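Local coordinates for protein tRNA(Ile2) 2-agmatinylcytidine synthetase TiaS (Archaeoglobus fulgidus, PDB 6AGG) that transfers agmatine, in an ATP-dependent reaction, to the wobble cytidine C34 of an isoleucine tRNA, forming 2-agmatinylcytidine and switching the codon read from AUG to AUA, at residues Arg41-Asn46 with Lys111-Val116; Thr48-Thr53 with Glu262-Tyr267; Gly93-Asp98 with Gly144-Val149; Glu154-Glu159 with Ile241-His246. One frame throughout, in Å; residues are numbered along the deposited sequence.

Contact 1 (Arg41-Asn46 with Lys111-Val116); sequences RLIRLN and KAIKDV. With ACP (phosphomethylphosphonic acid adenylate ester), chain C.
With chi1 at 178° Asn46 swings CG to the side opposite its own backbone N, which carries the carboxamide past the end of helix 106-114 to Asp115. Leu45, chi1 -48°, has CG opposite its carbonyl carbon instead, and its two methyls part between nucleotide and helix. Together they build the adenine pocket of the ATP site, where the end of strand 35-44 and the loop after it meet the last turn of helix 106-114; the bound nucleotide is the ATP analogue ACP. Asn46 grips that turn twice. Asn46 N donates a hydrogen bond to Ala112 O at 2.9 Å. Its side-chain ND2 binds Asp115 O at 2.7 Å, nearly straight at 171°: the oxygen sits in the amide plane of Asn46, whereas the donor stands well above the carbonyl plane of Asp115. ND2 also reaches Tyr264 O. The same two carbonyls receive the adenine amino group, N6 lying 2.6 Å from Ala112 O and 3.0 Å from Asp115 O. Each oxygen therefore serves both protein and base, an arrangement consistent with selection for the amino group of adenine. Leu45 borders the imidazole part of the base, CD1 being 3.3 Å from C8 of ACP. Its CD2 turns to Ile113 CG1, 4.1 Å away, the two side chains crossing at about a right angle. Ile113 also lays CG2 against Arg44 O at 3.8 Å, and Ile113 O faces Asn46 CA, 3.2 Å off, in a CA-H...O contact.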
# COMPACT_ATOMS: atom_id res chain seq x y z
N ARG A 41 -2.84 -3.14 17.53
CA ARG A 41 -2.46 -2.36 16.36
C ARG A 41 -1.73 -3.22 15.34
O ARG A 41 -0.84 -4.01 15.68
CB ARG A 41 -1.60 -1.15 16.76
CG ARG A 41 -2.13 -0.38 17.97
CD ARG A 41 -1.50 1.01 18.10
NE ARG A 41 -0.04 1.00 18.08
CZ ARG A 41 0.71 2.09 18.08
NH1 ARG A 41 0.15 3.29 18.12
NH2 ARG A 41 2.04 1.99 18.04
N LEU A 42 -2.13 -3.08 14.08
CA LEU A 42 -1.42 -3.71 12.97
C LEU A 42 -0.63 -2.63 12.23
O LEU A 42 -1.19 -1.88 11.44
CB LEU A 42 -2.39 -4.39 12.01
CG LEU A 42 -1.94 -5.59 11.16
CD1 LEU A 42 -2.76 -5.69 9.87
CD2 LEU A 42 -0.44 -5.60 10.86
N ILE A 43 0.66 -2.56 12.52
CA ILE A 43 1.56 -1.56 11.96
C ILE A 43 2.36 -2.07 10.75
O ILE A 43 3.26 -2.91 10.88
CB ILE A 43 2.55 -1.05 13.03
CG1 ILE A 43 1.80 -0.61 14.30
CG2 ILE A 43 3.45 0.05 12.46
CD1 ILE A 43 0.85 0.59 14.07
N ARG A 44 2.06 -1.52 9.58
CA ARG A 44 2.83 -1.81 8.37
C ARG A 44 4.17 -1.08 8.39
O ARG A 44 4.26 0.08 8.78
CB ARG A 44 2.04 -1.43 7.12
CG ARG A 44 0.82 -2.31 6.90
CD ARG A 44 1.21 -3.78 6.81
NE ARG A 44 0.03 -4.64 6.86
CZ ARG A 44 -0.02 -5.87 6.38
NH1 ARG A 44 1.05 -6.40 5.80
NH2 ARG A 44 -1.14 -6.58 6.47
N LEU A 45 5.21 -1.79 7.98
CA LEU A 45 6.55 -1.23 8.01
C LEU A 45 7.09 -1.11 6.60
O LEU A 45 6.41 -1.48 5.64
CB LEU A 45 7.47 -2.09 8.89
CG LEU A 45 6.93 -2.49 10.27
CD1 LEU A 45 7.92 -3.34 11.02
CD2 LEU A 45 6.58 -1.27 11.10
N ASN A 46 8.31 -0.60 6.47
CA ASN A 46 8.87 -0.36 5.15
C ASN A 46 8.62 -1.58 4.25
O ASN A 46 9.07 -2.70 4.55
CB ASN A 46 10.34 0.01 5.25
CG ASN A 46 10.98 0.22 3.91
OD1 ASN A 46 10.40 -0.12 2.87
ND2 ASN A 46 12.18 0.79 3.90
N LYS A 111 11.62 5.37 11.41
CA LYS A 111 12.72 4.85 10.63
C LYS A 111 12.44 3.43 10.13
O LYS A 111 13.02 2.99 9.14
CB LYS A 111 14.00 4.89 11.46
CG LYS A 111 15.23 4.50 10.70
CD LYS A 111 16.46 4.71 11.54
CE LYS A 111 17.73 4.58 10.72
NZ LYS A 111 18.95 4.81 11.54
N ALA A 112 11.54 2.71 10.80
CA ALA A 112 11.23 1.34 10.40
C ALA A 112 10.25 1.34 9.25
O ALA A 112 10.19 0.38 8.47
CB ALA A 112 10.67 0.53 11.57
N ILE A 113 9.47 2.42 9.14
CA ILE A 113 8.41 2.47 8.15
C ILE A 113 8.91 3.10 6.87
O ILE A 113 8.50 2.72 5.78
CB ILE A 113 7.19 3.24 8.66
CG1 ILE A 113 6.73 2.69 10.00
CG2 ILE A 113 6.06 3.19 7.62
CD1 ILE A 113 5.56 3.45 10.64
N LYS A 114 9.82 4.06 7.02
CA LYS A 114 10.28 4.86 5.91
C LYS A 114 11.68 4.49 5.48
O LYS A 114 12.09 4.76 4.34
CB LYS A 114 10.21 6.36 6.28
CG LYS A 114 8.82 7.00 6.17
CD LYS A 114 8.81 8.40 6.80
CE LYS A 114 7.50 9.17 6.57
NZ LYS A 114 6.38 8.76 7.48
N ASP A 115 12.42 3.85 6.38
CA ASP A 115 13.85 3.63 6.18
C ASP A 115 14.22 2.14 6.38
O ASP A 115 13.38 1.26 6.24
CB ASP A 115 14.64 4.51 7.16
CG ASP A 115 16.01 4.87 6.65
OD1 ASP A 115 16.82 3.95 6.42
OD2 ASP A 115 16.29 6.08 6.52
N VAL A 116 15.49 1.90 6.70
CA VAL A 116 16.01 0.54 6.89
C VAL A 116 16.81 0.43 8.19
O VAL A 116 17.69 1.25 8.45
CB VAL A 116 16.92 0.15 5.71
CG1 VAL A 116 17.81 -1.02 6.08
CG2 VAL A 116 16.11 -0.15 4.47
PG ACP C . 2.98 -11.69 7.54
O1G ACP C . 2.44 -12.79 8.56
O2G ACP C . 2.86 -13.05 6.59
O3G ACP C . 1.28 -11.33 7.47
PB ACP C . 5.88 -9.09 8.42
O1B ACP C . 5.03 -8.39 8.76
O2B ACP C . 6.15 -8.76 7.09
C3B ACP C . 4.51 -10.44 7.95
PA ACP C . 8.07 -10.79 8.74
O1A ACP C . 8.24 -12.15 8.71
O2A ACP C . 7.92 -10.34 10.10
O3A ACP C . 6.79 -10.41 7.90
O5' ACP C . 9.53 -10.05 8.09
C5' ACP C . 9.91 -8.75 8.68
C4' ACP C . 11.19 -8.68 9.45
O4' ACP C . 11.88 -7.56 9.00
C3' ACP C . 10.89 -8.44 10.88
O3' ACP C . 11.90 -9.05 11.65
C2' ACP C . 10.94 -7.05 11.04
O2' ACP C . 11.23 -6.69 12.40
C1' ACP C . 11.93 -6.62 10.15
N9 ACP C . 11.73 -5.20 9.67
C8 ACP C . 10.55 -4.59 9.54
N7 ACP C . 10.79 -3.34 9.06
C5 ACP C . 12.13 -3.18 8.90
C6 ACP C . 12.95 -2.10 8.45
N6 ACP C . 12.42 -0.90 8.06
N1 ACP C . 14.29 -2.30 8.41
C2 ACP C . 14.85 -3.46 8.78
N3 ACP C . 14.09 -4.48 9.21
C4 ACP C . 12.74 -4.37 9.28

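Contact 2 (Thr48-Thr53 with Glu262-Tyr267); sequences TIPYKT and ENYRSY. With ACP (phosphomethylphosphonic acid adenylate ester), chain C.
Thr48 meets the ring of Tyr264 from the edge: Thr48 CB lies in the ring plane, 3.7 Å from Tyr264 CD1, and the hydroxyl also sits near that plane. Thr48 OG1 stands between its own backbone N and carbonyl carbon (chi1 64°), which sets it over the Tyr264 backbone, 3.1 Å from CA. No hydrogen bond crosses here; the hydroxyl is bonded to Asn46 OD1 instead. Thr48 O comes within 3.7 Å of Tyr264 CE1. The CG2 methyl of Thr48 points on into the strand, reaching Arg265 N at 4.1 Å, close to Ser266, whose OG is tied to Ser325 of strand 319-327. This is a surface contact between two domains: the loop joining strands 35-44 and 57-64 of the TCKD domain rests against the 262-267 segment, which leads into strand 265-273, the first long strand of the OB-fold barrel. Pro50 comes obliquely to the Tyr264 ring, its CD 4.4 Å from CE1. Ile49 packs on the nucleotide, with CD1 4.0 Å from N1 of ACP. Farther along, Tyr51 O lies 3.0 Å from the ribose oxygen O5' of ACP. Arg265 turns from the loop to a salt bridge with Asp115.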
# COMPACT_ATOMS: atom_id res chain seq x y z
N THR A 48 9.63 -2.37 1.18
CA THR A 48 10.61 -2.75 0.17
C THR A 48 11.53 -3.86 0.69
O THR A 48 12.23 -4.51 -0.09
CB THR A 48 11.48 -1.55 -0.24
OG1 THR A 48 12.24 -1.12 0.90
CG2 THR A 48 10.61 -0.40 -0.75
N ILE A 49 11.51 -4.05 2.00
CA ILE A 49 12.43 -4.96 2.67
C ILE A 49 12.24 -6.43 2.27
O ILE A 49 11.11 -6.93 2.25
CB ILE A 49 12.27 -4.85 4.20
CG1 ILE A 49 12.44 -3.40 4.65
CG2 ILE A 49 13.25 -5.75 4.91
CD1 ILE A 49 13.84 -2.87 4.47
N PRO A 50 13.35 -7.12 1.96
CA PRO A 50 13.35 -8.57 1.76
C PRO A 50 13.19 -9.32 3.09
O PRO A 50 13.61 -8.80 4.13
CB PRO A 50 14.72 -8.85 1.15
CG PRO A 50 15.59 -7.75 1.66
CD PRO A 50 14.69 -6.54 1.73
N TYR A 51 12.60 -10.51 3.04
CA TYR A 51 12.29 -11.32 4.23
C TYR A 51 10.83 -11.20 4.65
O TYR A 51 10.44 -11.67 5.72
CB TYR A 51 13.21 -10.97 5.41
N LYS A 52 10.03 -10.56 3.79
CA LYS A 52 8.60 -10.39 3.98
C LYS A 52 7.85 -11.69 3.64
O LYS A 52 7.60 -12.52 4.51
CB LYS A 52 8.08 -9.22 3.13
N THR A 53 7.52 -11.85 2.36
CA THR A 53 6.77 -13.02 1.89
C THR A 53 5.59 -13.34 2.80
O THR A 53 5.57 -14.41 3.42
CB THR A 53 7.68 -14.23 1.76
N GLU A 262 17.21 6.79 -3.08
CA GLU A 262 17.76 5.51 -2.69
C GLU A 262 16.82 4.34 -2.95
O GLU A 262 15.59 4.47 -2.88
CB GLU A 262 18.14 5.54 -1.21
CG GLU A 262 19.58 5.20 -0.92
CD GLU A 262 20.02 5.70 0.45
OE1 GLU A 262 19.38 6.63 0.97
OE2 GLU A 262 21.01 5.16 0.99
N ASN A 263 17.40 3.20 -3.28
CA ASN A 263 16.66 1.95 -3.31
C ASN A 263 16.25 1.52 -1.90
O ASN A 263 17.02 1.70 -0.94
CB ASN A 263 17.48 0.86 -3.99
CG ASN A 263 17.31 0.86 -5.49
OD1 ASN A 263 16.19 0.95 -6.00
ND2 ASN A 263 18.41 0.76 -6.21
N TYR A 264 15.05 0.96 -1.78
CA TYR A 264 14.48 0.55 -0.49
C TYR A 264 13.83 1.73 0.26
O TYR A 264 13.76 1.76 1.49
CB TYR A 264 15.50 -0.22 0.36
CG TYR A 264 15.99 -1.50 -0.31
CD1 TYR A 264 15.08 -2.43 -0.81
CD2 TYR A 264 17.35 -1.76 -0.48
CE1 TYR A 264 15.51 -3.60 -1.44
CE2 TYR A 264 17.79 -2.92 -1.10
CZ TYR A 264 16.87 -3.84 -1.58
OH TYR A 264 17.30 -5.00 -2.20
N ARG A 265 13.35 2.69 -0.53
CA ARG A 265 12.57 3.82 -0.03
C ARG A 265 11.43 4.14 -0.98
O ARG A 265 11.44 3.72 -2.14
CB ARG A 265 13.43 5.06 0.15
CG ARG A 265 14.18 5.16 1.45
CD ARG A 265 15.41 4.29 1.43
NE ARG A 265 16.40 4.72 2.40
CZ ARG A 265 17.25 3.90 3.01
NH1 ARG A 265 17.22 2.60 2.74
NH2 ARG A 265 18.13 4.38 3.87
N SER A 266 10.46 4.89 -0.49
CA SER A 266 9.29 5.23 -1.28
C SER A 266 9.11 6.74 -1.27
O SER A 266 9.44 7.42 -0.30
CB SER A 266 8.05 4.52 -0.72
OG SER A 266 8.27 3.11 -0.60
N TYR A 267 8.59 7.28 -2.37
CA TYR A 267 8.58 8.72 -2.56
C TYR A 267 7.31 9.32 -3.13
O TYR A 267 6.52 8.65 -3.81
CB TYR A 267 9.76 9.14 -3.43
CG TYR A 267 11.11 8.75 -2.88
CD1 TYR A 267 11.74 9.52 -1.91
CD2 TYR A 267 11.75 7.61 -3.33
CE1 TYR A 267 12.98 9.16 -1.41
CE2 TYR A 267 12.99 7.24 -2.84
CZ TYR A 267 13.60 8.02 -1.87
OH TYR A 267 14.83 7.65 -1.38
PG ACP C . 2.98 -11.69 7.54
O1G ACP C . 2.44 -12.79 8.56
O2G ACP C . 2.86 -13.05 6.59
O3G ACP C . 1.28 -11.33 7.47
PB ACP C . 5.88 -9.09 8.42
O1B ACP C . 5.03 -8.39 8.76
O2B ACP C . 6.15 -8.76 7.09
C3B ACP C . 4.51 -10.44 7.95
PA ACP C . 8.07 -10.79 8.74
O1A ACP C . 8.24 -12.15 8.71
O2A ACP C . 7.92 -10.34 10.10
O3A ACP C . 6.79 -10.41 7.90
O5' ACP C . 9.53 -10.05 8.09
C5' ACP C . 9.91 -8.75 8.68
C4' ACP C . 11.19 -8.68 9.45
O4' ACP C . 11.88 -7.56 9.00
C3' ACP C . 10.89 -8.44 10.88
O3' ACP C . 11.90 -9.05 11.65
C2' ACP C . 10.94 -7.05 11.04
O2' ACP C . 11.23 -6.69 12.40
C1' ACP C . 11.93 -6.62 10.15
N9 ACP C . 11.73 -5.20 9.67
C8 ACP C . 10.55 -4.59 9.54
N7 ACP C . 10.79 -3.34 9.06
C5 ACP C . 12.13 -3.18 8.90
C6 ACP C . 12.95 -2.10 8.45
N6 ACP C . 12.42 -0.90 8.06
N1 ACP C . 14.29 -2.30 8.41
C2 ACP C . 14.85 -3.46 8.78
N3 ACP C . 14.09 -4.48 9.21
C4 ACP C . 12.74 -4.37 9.28

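Contact 3 (Gly93-Asp98 with Gly144-Val149); sequences GAVFVD and GALAAV. With ACP (phosphomethylphosphonic acid adenylate ester), chain C.
Val95 projects CB from strand 93-98 toward helix 141-150 and splits there into two branches, CG1 by the CB of Ala145 and CG2 by its carbonyl. With chi1 at -52°, CG1 lies opposite the carbonyl carbon of Val95 and touches Ala145 CB at 4.0 Å. The same methyl meets Leu146 CD2, also at 4.0 Å, the two side chains crossing at about a right angle. CG2 rests against the helix backbone, 3.8 Å from Ala145 O, and also reaches Val149 CG2 at 4.1 Å. One valine thus spans a full turn of the helix, and an alanine here would probably open a gap between Ala145, Leu146 and Val149, with the leucine tip able to turn more easily. Two residues on, Val97 sets CB 4.1 Å from Val149 CG1. At the other end Gly93 O lies 3.9 Å from Ala145 CB. The short axes pass 7.4 Å apart at 38°, running roughly the same way. No hydrogen bond links the segments, but Gly144 N binds O2' of the ribose of ACP. Helix 141-150, of the FLD domain, covers one face of the large mixed sheet at its TCKD strands and also touches the nucleotide. Strand 93-98 is paired with strands 2-8 and 133-135; Phe96 points to the opposite face, onto helix 68-82, and Leu146 continues the core to Phe108 of helix 106-114.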
# COMPACT_ATOMS: atom_id res chain seq x y z
N GLY A 93 10.32 -11.85 17.65
CA GLY A 93 10.80 -10.88 18.61
C GLY A 93 9.63 -10.35 19.39
O GLY A 93 8.53 -10.21 18.86
N ALA A 94 9.84 -10.06 20.67
CA ALA A 94 8.80 -9.43 21.44
C ALA A 94 9.37 -8.46 22.47
O ALA A 94 10.48 -8.64 22.97
CB ALA A 94 7.90 -10.44 22.08
N VAL A 95 8.60 -7.41 22.75
CA VAL A 95 9.03 -6.36 23.66
C VAL A 95 7.91 -5.96 24.59
O VAL A 95 6.73 -6.13 24.28
CB VAL A 95 9.58 -5.08 22.92
CG1 VAL A 95 10.65 -5.45 21.89
CG2 VAL A 95 8.44 -4.28 22.26
N PHE A 96 8.29 -5.42 25.73
CA PHE A 96 7.34 -5.08 26.77
C PHE A 96 7.73 -3.73 27.34
O PHE A 96 8.75 -3.60 28.02
CB PHE A 96 7.32 -6.18 27.83
CG PHE A 96 7.15 -7.54 27.25
CD1 PHE A 96 5.91 -8.15 27.26
CD2 PHE A 96 8.22 -8.17 26.61
CE1 PHE A 96 5.75 -9.40 26.69
CE2 PHE A 96 8.06 -9.41 26.03
CZ PHE A 96 6.82 -10.03 26.07
N VAL A 97 6.90 -2.73 27.05
CA VAL A 97 7.29 -1.35 27.22
C VAL A 97 6.30 -0.57 28.07
O VAL A 97 5.09 -0.57 27.80
CB VAL A 97 7.47 -0.67 25.84
CG1 VAL A 97 7.68 0.84 25.96
CG2 VAL A 97 8.60 -1.35 25.06
N ASP A 98 6.81 0.09 29.10
CA ASP A 98 5.98 0.98 29.90
C ASP A 98 5.30 1.98 28.98
O ASP A 98 5.85 2.35 27.94
CB ASP A 98 6.84 1.69 30.95
CG ASP A 98 6.06 2.76 31.72
OD1 ASP A 98 4.91 2.50 32.11
OD2 ASP A 98 6.62 3.86 31.93
N GLY A 144 10.62 -4.88 14.29
CA GLY A 144 9.21 -4.71 14.03
C GLY A 144 8.42 -4.52 15.31
O GLY A 144 7.38 -3.85 15.33
N ALA A 145 8.92 -5.12 16.39
CA ALA A 145 8.20 -5.14 17.66
C ALA A 145 8.33 -3.80 18.35
O ALA A 145 7.33 -3.21 18.77
CB ALA A 145 8.69 -6.29 18.56
N LEU A 146 9.56 -3.31 18.48
CA LEU A 146 9.79 -1.92 18.83
C LEU A 146 8.93 -1.01 17.94
O LEU A 146 8.19 -0.16 18.45
CB LEU A 146 11.27 -1.55 18.69
CG LEU A 146 12.20 -2.23 19.70
CD1 LEU A 146 13.66 -2.04 19.32
CD2 LEU A 146 11.93 -1.75 21.13
N ALA A 147 9.00 -1.20 16.63
CA ALA A 147 8.23 -0.32 15.73
C ALA A 147 6.74 -0.37 16.00
O ALA A 147 6.06 0.65 15.94
CB ALA A 147 8.52 -0.63 14.26
N ALA A 148 6.21 -1.55 16.30
CA ALA A 148 4.77 -1.67 16.47
C ALA A 148 4.36 -0.90 17.72
O ALA A 148 3.19 -0.62 17.93
CB ALA A 148 4.32 -3.15 16.55
N VAL A 149 5.35 -0.56 18.54
CA VAL A 149 5.11 0.12 19.81
C VAL A 149 5.33 1.64 19.72
O VAL A 149 4.59 2.42 20.29
CB VAL A 149 5.97 -0.53 20.96
CG1 VAL A 149 6.20 0.43 22.11
CG2 VAL A 149 5.30 -1.82 21.46
PG ACP C . 2.98 -11.69 7.54
O1G ACP C . 2.44 -12.79 8.56
O2G ACP C . 2.86 -13.05 6.59
O3G ACP C . 1.28 -11.33 7.47
PB ACP C . 5.88 -9.09 8.42
O1B ACP C . 5.03 -8.39 8.76
O2B ACP C . 6.15 -8.76 7.09
C3B ACP C . 4.51 -10.44 7.95
PA ACP C . 8.07 -10.79 8.74
O1A ACP C . 8.24 -12.15 8.71
O2A ACP C . 7.92 -10.34 10.10
O3A ACP C . 6.79 -10.41 7.90
O5' ACP C . 9.53 -10.05 8.09
C5' ACP C . 9.91 -8.75 8.68
C4' ACP C . 11.19 -8.68 9.45
O4' ACP C . 11.88 -7.56 9.00
C3' ACP C . 10.89 -8.44 10.88
O3' ACP C . 11.90 -9.05 11.65
C2' ACP C . 10.94 -7.05 11.04
O2' ACP C . 11.23 -6.69 12.40
C1' ACP C . 11.93 -6.62 10.15
N9 ACP C . 11.73 -5.20 9.67
C8 ACP C . 10.55 -4.59 9.54
N7 ACP C . 10.79 -3.34 9.06
C5 ACP C . 12.13 -3.18 8.90
C6 ACP C . 12.95 -2.10 8.45
N6 ACP C . 12.42 -0.90 8.06
N1 ACP C . 14.29 -2.30 8.41
C2 ACP C . 14.85 -3.46 8.78
N3 ACP C . 14.09 -4.48 9.21
C4 ACP C . 12.74 -4.37 9.28

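Contact 4 (Glu154-Glu159 with Ile241-His246); sequences EDFTLE and IFVTNH
Thr157 and Thr244 form a hydrogen-bonded pair of an antiparallel beta ladder, in which strand 157-163 of the FLD domain lies beside strand 239-244 in the large mixed sheet. Backbone bonds come first: Thr157 and Thr244 exchange two, the shorter from Thr244 N to Thr157 O at 2.6 Å, and Glu159 and Phe242 two more, with Leu158 and Val243 the non-hydrogen-bonded pair between them. Side-chain hydroxyls add a second layer. Thr157 OG1, placed between its own N and carbonyl carbon by a chi1 of 51°, donates to His246 O at 2.6 Å. Thr244 OG1 gives a weak bond, 2.9 Å, to Thr157 O, which is thus approached by two donors of one residue. A valine in place of Thr157 would probably leave His246 O without this donor and the turn after strand 239-244 less firmly tied. Apolar contacts lie on the other face: Leu158 CD2 curls over Val243, 4.0 Å from its CB, and Phe156 CB meets Val243 CG2 at the same distance. Leu158 and Ile241 continue to helix 221-230. Among the charged and ring groups, Glu159 lies on the threonine face and reaches the agmatine site. Its chain extended beyond CG, it gives OE2 to a weak hydrogen bond with agmatine, while its carboxylate stands 73° from the plane of the His246 ring, Glu159 OE1 lying 2.8 Å from His246 NE2.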
# COMPACT_ATOMS: atom_id res chain seq x y z
N GLU A 154 -1.30 9.45 13.05
CA GLU A 154 -2.08 10.65 12.80
C GLU A 154 -3.34 10.21 12.08
O GLU A 154 -4.45 10.31 12.59
CB GLU A 154 -1.30 11.63 11.92
CG GLU A 154 -1.61 13.09 12.18
CD GLU A 154 -0.78 13.67 13.31
OE1 GLU A 154 -1.33 14.47 14.10
OE2 GLU A 154 0.41 13.32 13.40
N ASP A 155 -3.14 9.73 10.86
CA ASP A 155 -4.18 9.05 10.12
C ASP A 155 -4.02 7.56 10.45
O ASP A 155 -2.90 7.05 10.58
CB ASP A 155 -4.02 9.31 8.62
CG ASP A 155 -5.25 8.93 7.82
OD1 ASP A 155 -6.37 8.94 8.40
OD2 ASP A 155 -5.11 8.63 6.61
N PHE A 156 -5.15 6.87 10.61
CA PHE A 156 -5.14 5.45 10.89
C PHE A 156 -6.37 4.87 10.23
O PHE A 156 -7.29 5.61 9.87
CB PHE A 156 -5.18 5.20 12.40
CG PHE A 156 -6.39 5.78 13.07
CD1 PHE A 156 -6.31 6.99 13.73
CD2 PHE A 156 -7.61 5.13 12.99
CE1 PHE A 156 -7.43 7.54 14.33
CE2 PHE A 156 -8.73 5.68 13.59
CZ PHE A 156 -8.64 6.89 14.25
N THR A 157 -6.39 3.56 10.03
CA THR A 157 -7.60 2.91 9.52
C THR A 157 -7.83 1.61 10.28
O THR A 157 -6.99 1.16 11.07
CB THR A 157 -7.52 2.64 8.01
OG1 THR A 157 -6.29 1.98 7.70
CG2 THR A 157 -7.60 3.97 7.22
N LEU A 158 -8.98 0.99 10.05
CA LEU A 158 -9.30 -0.21 10.78
C LEU A 158 -9.35 -1.42 9.85
O LEU A 158 -9.71 -1.29 8.67
CB LEU A 158 -10.62 -0.02 11.54
CG LEU A 158 -10.63 1.19 12.47
CD1 LEU A 158 -11.94 1.30 13.20
CD2 LEU A 158 -9.50 1.12 13.47
N GLU A 159 -8.96 -2.57 10.37
CA GLU A 159 -9.18 -3.82 9.66
C GLU A 159 -9.79 -4.87 10.58
O GLU A 159 -9.28 -5.15 11.67
CB GLU A 159 -7.92 -4.35 8.98
CG GLU A 159 -8.22 -5.31 7.83
CD GLU A 159 -6.99 -5.67 7.02
OE1 GLU A 159 -5.92 -5.10 7.30
OE2 GLU A 159 -7.11 -6.50 6.09
N ILE A 241 -10.73 -6.69 15.45
CA ILE A 241 -10.58 -5.37 14.84
C ILE A 241 -9.21 -4.82 15.21
O ILE A 241 -8.82 -4.87 16.38
CB ILE A 241 -11.63 -4.38 15.39
CG1 ILE A 241 -12.97 -4.57 14.70
CG2 ILE A 241 -11.13 -2.94 15.26
CD1 ILE A 241 -14.07 -3.75 15.34
N PHE A 242 -8.51 -4.30 14.21
CA PHE A 242 -7.20 -3.71 14.40
C PHE A 242 -7.18 -2.24 13.95
O PHE A 242 -7.69 -1.90 12.87
CB PHE A 242 -6.16 -4.46 13.58
CG PHE A 242 -5.74 -5.77 14.15
CD1 PHE A 242 -4.52 -5.89 14.80
CD2 PHE A 242 -6.54 -6.89 14.00
CE1 PHE A 242 -4.10 -7.12 15.32
CE2 PHE A 242 -6.14 -8.12 14.51
CZ PHE A 242 -4.91 -8.23 15.17
N VAL A 243 -6.59 -1.38 14.76
CA VAL A 243 -6.24 -0.05 14.30
C VAL A 243 -4.92 -0.19 13.56
O VAL A 243 -3.99 -0.83 14.07
CB VAL A 243 -6.10 0.94 15.48
CG1 VAL A 243 -5.45 0.26 16.67
CG2 VAL A 243 -5.30 2.16 15.05
N THR A 244 -4.85 0.39 12.36
CA THR A 244 -3.72 0.18 11.44
C THR A 244 -3.19 1.47 10.80
O THR A 244 -3.69 2.56 11.06
CB THR A 244 -4.10 -0.80 10.29
OG1 THR A 244 -5.02 -0.17 9.39
CG2 THR A 244 -4.72 -2.09 10.85
N ASN A 245 -2.15 1.33 9.98
CA ASN A 245 -1.66 2.42 9.14
C ASN A 245 -1.83 2.09 7.66
O ASN A 245 -1.25 2.74 6.80
CB ASN A 245 -0.22 2.82 9.48
CG ASN A 245 0.79 1.68 9.29
OD1 ASN A 245 0.42 0.51 9.12
ND2 ASN A 245 2.08 2.02 9.34
N HIS A 246 -2.62 1.06 7.38
CA HIS A 246 -3.06 0.76 6.03
C HIS A 246 -3.65 2.02 5.42
O HIS A 246 -4.40 2.72 6.09
CB HIS A 246 -4.16 -0.29 6.04
CG HIS A 246 -3.73 -1.62 6.55
ND1 HIS A 246 -2.48 -2.14 6.31
CD2 HIS A 246 -4.38 -2.54 7.30
CE1 HIS A 246 -2.38 -3.33 6.87
NE2 HIS A 246 -3.52 -3.59 7.48

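From the N terminus, 41-46 and then 48-53 open contacts 1 and 2, and 93-98 opens contact 3. Contact 1 closes at 111-116, inside the TCKD domain, and crosses contacts 2 and 3. Contact 3 closes at 144-149, bringing the first FLD helix onto the TCKD part of the shared sheet. Contact 4 then opens and closes within the FLD domain, in series after contacts 1 and 3. Contact 2 closes last, at 262-267, with contacts 3 and 4 nested in its loop, and joins the OB domain to the TCKD domain. Contacts 1, 2 and 3 all touch ACP; strands 35-44 and 239-244, neighbours in one sheet, join contact 1 to contact 4 and its agmatine.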